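Local coordinates for protein putative oxidoreductase yhhX (Escherichia coli K-12, PDB 3F4L) that is a putative oxidoreductase of the Gfo/Idh/MocA family that probably works as an NADP-dependent scyllo-inositol dehydrogenase, at residues I8-S13 with H38-E43; A134-E139 with E289-E294. One frame throughout, in Å; residues are numbered along the deposited sequence.

Interaction 1 (I8-S13 with H38-E43)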
loop_
_atom_site.group_PDB
_atom_site.type_symbol
_atom_site.label_atom_id
_atom_site.label_comp_id
_atom_site.label_asym_id
_atom_site.label_seq_id
_atom_site.Cartn_x
_atom_site.Cartn_y
_atom_site.Cartn_z
ATOM N N ILE A 8 34.766 -8.011 -16.020
ATOM C CA ILE A 8 35.647 -7.575 -14.952
ATOM C C ILE A 8 34.939 -8.128 -13.724
ATOM O O ILE A 8 33.908 -7.596 -13.295
ATOM C CB ILE A 8 35.713 -6.046 -14.813
ATOM C CG1 ILE A 8 36.126 -5.404 -16.140
ATOM C CG2 ILE A 8 36.694 -5.681 -13.712
ATOM C CD1 ILE A 8 37.427 -5.888 -16.670
ATOM N N GLY A 9 35.482 -9.208 -13.179
ATOM C CA GLY A 9 34.888 -9.831 -12.018
ATOM C C GLY A 9 34.345 -11.197 -12.387
ATOM O O GLY A 9 33.718 -11.372 -13.435
ATOM N N PHE A 10 34.591 -12.182 -11.534
ATOM C CA PHE A 10 34.102 -13.523 -11.807
ATOM C C PHE A 10 33.465 -14.115 -10.557
ATOM O O PHE A 10 33.859 -15.178 -10.094
ATOM C CB PHE A 10 35.248 -14.418 -12.293
ATOM C CG PHE A 10 34.792 -15.750 -12.822
ATOM C CD1 PHE A 10 33.783 -15.822 -13.771
ATOM C CD2 PHE A 10 35.396 -16.929 -12.397
ATOM C CE1 PHE A 10 33.377 -17.049 -14.296
ATOM C CE2 PHE A 10 35.000 -18.162 -12.916
ATOM C CZ PHE A 10 33.986 -18.216 -13.870
ATOM N N GLY A 11 32.490 -13.406 -10.004
ATOM C CA GLY A 11 31.815 -13.885 -8.813
ATOM C C GLY A 11 30.510 -14.571 -9.173
ATOM O O GLY A 11 30.316 -15.015 -10.313
ATOM N N LYS A 12 29.608 -14.653 -8.202
ATOM C CA LYS A 12 28.321 -15.288 -8.423
ATOM C C LYS A 12 27.465 -14.579 -9.457
ATOM O O LYS A 12 26.831 -15.225 -10.286
ATOM C CB LYS A 12 27.557 -15.396 -7.106
ATOM C CG LYS A 12 27.990 -16.579 -6.261
ATOM C CD LYS A 12 27.619 -17.881 -6.963
ATOM C CE LYS A 12 27.911 -19.099 -6.102
ATOM N NZ LYS A 12 27.453 -20.355 -6.762
ATOM N N SER A 13 27.442 -13.254 -9.417
ATOM C CA SER A 13 26.634 -12.522 -10.378
ATOM C C SER A 13 27.048 -12.879 -11.806
ATOM O O SER A 13 26.206 -13.114 -12.659
ATOM C CB SER A 13 26.777 -11.016 -10.166
ATOM O OG SER A 13 28.105 -10.607 -10.419
ATOM N N HIS A 38 41.892 -12.683 -8.234
ATOM C CA HIS A 38 42.435 -13.981 -7.836
ATOM C C HIS A 38 41.723 -15.101 -8.581
ATOM O O HIS A 38 40.530 -15.018 -8.842
ATOM C CB HIS A 38 42.270 -14.194 -6.335
ATOM C CG HIS A 38 42.888 -13.117 -5.505
ATOM N ND1 HIS A 38 42.171 -12.388 -4.580
ATOM C CD2 HIS A 38 44.151 -12.633 -5.469
ATOM C CE1 HIS A 38 42.967 -11.502 -4.010
ATOM N NE2 HIS A 38 44.175 -11.628 -4.532
ATOM N N ALA A 39 42.466 -16.150 -8.915
ATOM C CA ALA A 39 41.900 -17.280 -9.630
ATOM C C ALA A 39 40.770 -17.903 -8.818
ATOM O O ALA A 39 40.805 -17.907 -7.584
ATOM C CB ALA A 39 42.985 -18.313 -9.910
ATOM N N LYS A 40 39.764 -18.414 -9.518
ATOM C CA LYS A 40 38.618 -19.049 -8.876
ATOM C C LYS A 40 38.441 -20.484 -9.370
ATOM O O LYS A 40 38.739 -20.791 -10.522
ATOM C CB LYS A 40 37.354 -18.224 -9.133
ATOM C CG LYS A 40 37.475 -16.814 -8.585
ATOM C CD LYS A 40 36.156 -16.087 -8.540
ATOM C CE LYS A 40 36.355 -14.695 -7.964
ATOM N NZ LYS A 40 37.381 -13.933 -8.750
ATOM N N PRO A 41 37.949 -21.379 -8.493
ATOM C CA PRO A 41 37.722 -22.798 -8.793
ATOM C C PRO A 41 36.775 -23.014 -9.969
ATOM O O PRO A 41 36.976 -23.909 -10.790
ATOM C CB PRO A 41 37.118 -23.342 -7.498
ATOM C CG PRO A 41 37.554 -22.367 -6.447
ATOM C CD PRO A 41 37.473 -21.048 -7.141
ATOM N N GLU A 42 35.735 -22.190 -10.036
ATOM C CA GLU A 42 34.746 -22.298 -11.098
ATOM C C GLU A 42 35.327 -22.166 -12.511
ATOM O O GLU A 42 34.711 -22.617 -13.478
ATOM C CB GLU A 42 33.625 -21.273 -10.861
ATOM C CG GLU A 42 34.092 -19.965 -10.229
ATOM C CD GLU A 42 33.366 -19.629 -8.925
ATOM O OE1 GLU A 42 32.946 -18.453 -8.774
ATOM O OE2 GLU A 42 33.227 -20.529 -8.055
ATOM N N GLU A 43 36.514 -21.574 -12.635
ATOM C CA GLU A 43 37.142 -21.416 -13.947
ATOM C C GLU A 43 37.404 -22.758 -14.632
ATOM O O GLU A 43 37.583 -22.803 -15.844
ATOM C CB GLU A 43 38.462 -20.642 -13.824
ATOM C CG GLU A 43 38.285 -19.241 -13.256
ATOM C CD GLU A 43 39.594 -18.511 -12.986
ATOM O OE1 GLU A 43 39.574 -17.570 -12.167
ATOM O OE2 GLU A 43 40.634 -18.857 -13.592
HETATM O O HOH W 1 36.271 -11.718 -9.140
#
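Phe10 carries this contact from one side, and Lys40, Glu42 and Glu43 receive it from the other. The ring leaves the backbone with CG anti to N (chi1 -170°), which carries it across to the 38-43 loop. Its CE2 corner does most of the touching. Glu42 CG lies 3.4 Å from Phe10 CE2, and Glu43 CG lies 3.5 Å from the same atom. Both methylenes approach the ring obliquely. Lys40 CB is different: it sits at the ring edge near its plane, 4.0 Å from Phe10 CD2. The backbone N of Glu43 also lies at the edge, in the ring plane.

The Lys40 chain is extended until its last bond, where it bends (chi4 56°). It passes the carbonyl of Phe10. Lys40 CD is modelled only 2.9 Å from Phe10 O, so the detail here is doubtful. That oxygen is buried and has no hydrogen-bond partner in the model. Lys40 NZ makes a weak bond to His38 O. One water accepts from Phe10 N at 3.0 Å and bridges to Lys40 NZ, the latter at a doubtfully short distance.

The Glu42 chain runs antiparallel to the Phe10 side chain, and its carboxylate plane is turned 72° from the ring. Glu43 has its main polar partner outside the contact, in a salt bridge from OE2 to Arg36. Tyr48 and Phe53 add further ring contacts to Phe10.

Gly11 takes the N-cap position of helix 12-22. The backbone angles of Gly9 would press a CB onto the carbonyl O of Ile8, which calls for glycine. Together they mark the glycine-rich turn after the first strand of a Rossmann fold, here packed against the loop that follows the second strand, consistent with a dinucleotide-binding site.

Interaction 2 (A134-E139 with E289-E294); sequences AKKAIE and EEMKPE
Helix 129-140 lies against the mixed sheet of the C-terminal alpha/beta domain, and here it meets the end of strand 286-291, outermost in that sheet within this chain, and the loop after it. Met291, a selenomethionine, points from the strand toward the helix. Its chain bends at chi3 (74°), which swings CE against Lys136. Met291 CE lies 3.5 Å from Lys136 NZ and 3.9 Å from Lys136 CG. Met291 SE rests 4.1 Å from Ala137 CB, an apolar contact. Phe245 of strand 243-247 touches both Met291 and Ala137 and extends this apolar patch.

Lys136 leaves the helix with CG anti to N (chi1 -179°) and runs straight before turning at its last bond. Its chain crosses that of Glu294 at about a right angle. The carboxylate meets the aliphatic part, with Glu294 OE2 3.3 Å from Lys136 CD. The charged ends do not touch: Lys136 NZ is 4.8 Å from Glu294 OE2. This proximity may still be mildly attractive. With an alanine in place of Glu294, the Lys136 chain would probably be freer to turn and its NZ would probably lose a nearby negative charge.

The backbone N of Glu294 is hydrogen-bonded to the side-chain OG1 of Thr133, so the loop after the strand is tied to helix 129-140. Such helix-on-sheet packing belongs to the alpha/beta domain of Gfo/Idh/MocA oxidoreductases.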
loop_
_atom_site.group_PDB
_atom_site.type_symbol
_atom_site.label_atom_id
_atom_site.label_comp_id
_atom_site.label_asym_id
_atom_site.label_seq_id
_atom_site.Cartn_x
_atom_site.Cartn_y
_atom_site.Cartn_z
ATOM N N ALA A 134 2.516 -7.253 -16.617
ATOM C CA ALA A 134 1.871 -6.040 -16.133
ATOM C C ALA A 134 2.005 -4.932 -17.191
ATOM O O ALA A 134 1.063 -4.172 -17.432
ATOM C CB ALA A 134 2.504 -5.601 -14.825
ATOM N N LYS A 135 3.177 -4.859 -17.821
ATOM C CA LYS A 135 3.439 -3.865 -18.861
ATOM C C LYS A 135 2.462 -4.094 -20.018
ATOM O O LYS A 135 1.864 -3.150 -20.537
ATOM C CB LYS A 135 4.896 -3.989 -19.351
ATOM C CG LYS A 135 5.338 -2.949 -20.389
ATOM C CD LYS A 135 6.855 -3.008 -20.642
ATOM C CE LYS A 135 7.302 -2.106 -21.803
ATOM N NZ LYS A 135 6.647 -2.515 -23.083
ATOM N N LYS A 136 2.291 -5.350 -20.416
ATOM C CA LYS A 136 1.382 -5.661 -21.508
ATOM C C LYS A 136 -0.027 -5.216 -21.126
ATOM O O LYS A 136 -0.723 -4.583 -21.927
ATOM C CB LYS A 136 1.410 -7.164 -21.813
ATOM C CG LYS A 136 0.492 -7.587 -22.962
ATOM C CD LYS A 136 0.576 -9.088 -23.195
ATOM C CE LYS A 136 -0.538 -9.586 -24.118
ATOM N NZ LYS A 136 -1.889 -9.480 -23.468
ATOM N N ALA A 137 -0.441 -5.539 -19.902
ATOM C CA ALA A 137 -1.764 -5.147 -19.428
ATOM C C ALA A 137 -1.898 -3.625 -19.480
ATOM O O ALA A 137 -2.880 -3.098 -20.007
ATOM C CB ALA A 137 -1.992 -5.645 -17.998
ATOM N N ILE A 138 -0.916 -2.914 -18.935
ATOM C CA ILE A 138 -0.965 -1.456 -18.955
ATOM C C ILE A 138 -1.057 -0.928 -20.391
ATOM O O ILE A 138 -1.904 -0.080 -20.697
ATOM C CB ILE A 138 0.273 -0.845 -18.250
ATOM C CG1 ILE A 138 0.174 -1.092 -16.745
ATOM C CG2 ILE A 138 0.362 0.653 -18.526
ATOM C CD1 ILE A 138 1.428 -0.715 -15.972
ATOM N N GLU A 139 -0.214 -1.456 -21.275
ATOM C CA GLU A 139 -0.196 -1.009 -22.660
ATOM C C GLU A 139 -1.372 -1.499 -23.504
ATOM O O GLU A 139 -1.523 -1.062 -24.640
ATOM C CB GLU A 139 1.128 -1.413 -23.333
ATOM C CG GLU A 139 2.379 -0.909 -22.608
ATOM C CD GLU A 139 3.671 -1.205 -23.363
ATOM O OE1 GLU A 139 3.710 -2.189 -24.133
ATOM O OE2 GLU A 139 4.657 -0.464 -23.175
ATOM N N GLU A 289 -10.272 -11.836 -17.894
ATOM C CA GLU A 289 -9.218 -12.410 -18.723
ATOM C C GLU A 289 -8.095 -12.971 -17.861
ATOM O O GLU A 289 -7.700 -12.355 -16.873
ATOM C CB GLU A 289 -8.596 -11.335 -19.620
ATOM C CG GLU A 289 -8.874 -11.443 -21.091
ATOM C CD GLU A 289 -7.851 -10.668 -21.915
ATOM O OE1 GLU A 289 -6.833 -11.270 -22.322
ATOM O OE2 GLU A 289 -8.056 -9.454 -22.142
ATOM N N GLU A 290 -7.585 -14.140 -18.230
ATOM C CA GLU A 290 -6.457 -14.720 -17.517
ATOM C C GLU A 290 -5.347 -14.709 -18.544
ATOM O O GLU A 290 -5.467 -15.333 -19.596
ATOM C CB GLU A 290 -6.742 -16.148 -17.041
ATOM C CG GLU A 290 -7.585 -16.215 -15.769
ATOM C CD GLU A 290 -7.395 -17.513 -14.997
ATOM O OE1 GLU A 290 -7.481 -18.593 -15.621
ATOM O OE2 GLU A 290 -7.165 -17.451 -13.764
HETATM N N MSE A 291 -4.288 -13.964 -18.245
HETATM C CA MSE A 291 -3.144 -13.819 -19.142
HETATM C C MSE A 291 -2.010 -14.768 -18.784
HETATM O O MSE A 291 -1.614 -14.869 -17.618
HETATM C CB MSE A 291 -2.591 -12.391 -19.072
HETATM C CG MSE A 291 -3.530 -11.297 -19.522
HETATM SE SE MSE A 291 -2.958 -9.571 -18.823
HETATM C CE MSE A 291 -1.429 -9.247 -19.971
ATOM N N LYS A 292 -1.482 -15.455 -19.787
ATOM C CA LYS A 292 -0.362 -16.353 -19.552
ATOM C C LYS A 292 0.861 -15.441 -19.438
ATOM O O LYS A 292 1.038 -14.534 -20.247
ATOM C CB LYS A 292 -0.213 -17.329 -20.723
ATOM C CG LYS A 292 0.800 -18.434 -20.481
ATOM C CD LYS A 292 0.523 -19.647 -21.369
ATOM C CE LYS A 292 0.550 -19.283 -22.848
ATOM N NZ LYS A 292 1.888 -18.780 -23.262
ATOM N N PRO A 293 1.708 -15.658 -18.423
ATOM C CA PRO A 293 2.903 -14.833 -18.229
ATOM C C PRO A 293 3.728 -14.683 -19.497
ATOM O O PRO A 293 4.000 -15.665 -20.182
ATOM C CB PRO A 293 3.676 -15.587 -17.157
ATOM C CG PRO A 293 2.608 -16.259 -16.378
ATOM C CD PRO A 293 1.688 -16.768 -17.452
ATOM N N GLU A 294 4.111 -13.452 -19.811
ATOM C CA GLU A 294 4.950 -13.205 -20.973
ATOM C C GLU A 294 6.268 -13.863 -20.596
ATOM O O GLU A 294 6.616 -13.901 -19.419
ATOM C CB GLU A 294 5.142 -11.702 -21.182
ATOM C CG GLU A 294 3.872 -10.963 -21.570
ATOM C CD GLU A 294 3.340 -11.391 -22.929
ATOM O OE1 GLU A 294 4.055 -11.212 -23.942
ATOM O OE2 GLU A 294 2.206 -11.908 -22.985
#

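The two contacts come in series along the chain: both segments of interaction 1 precede both of interaction 2 in the sequence. Their centres are 38 Å apart, their nearest atoms about 21 Å apart, and they lie on opposite sides of the chain's centre. They share no helix, strand or sheet. Interaction 1 lies in the loops that follow strands 3-8 and 29-35, neighbours in the parallel sheet of the Rossmann domain. Interaction 2 joins helix 129-140 to strand 286-291, outermost in the mixed sheet of this chain. Neither is touched by the other subunit of the assembly. Each contact lies within one of the two domains, the nucleotide-binding or the alpha/beta one, and neither bridges them.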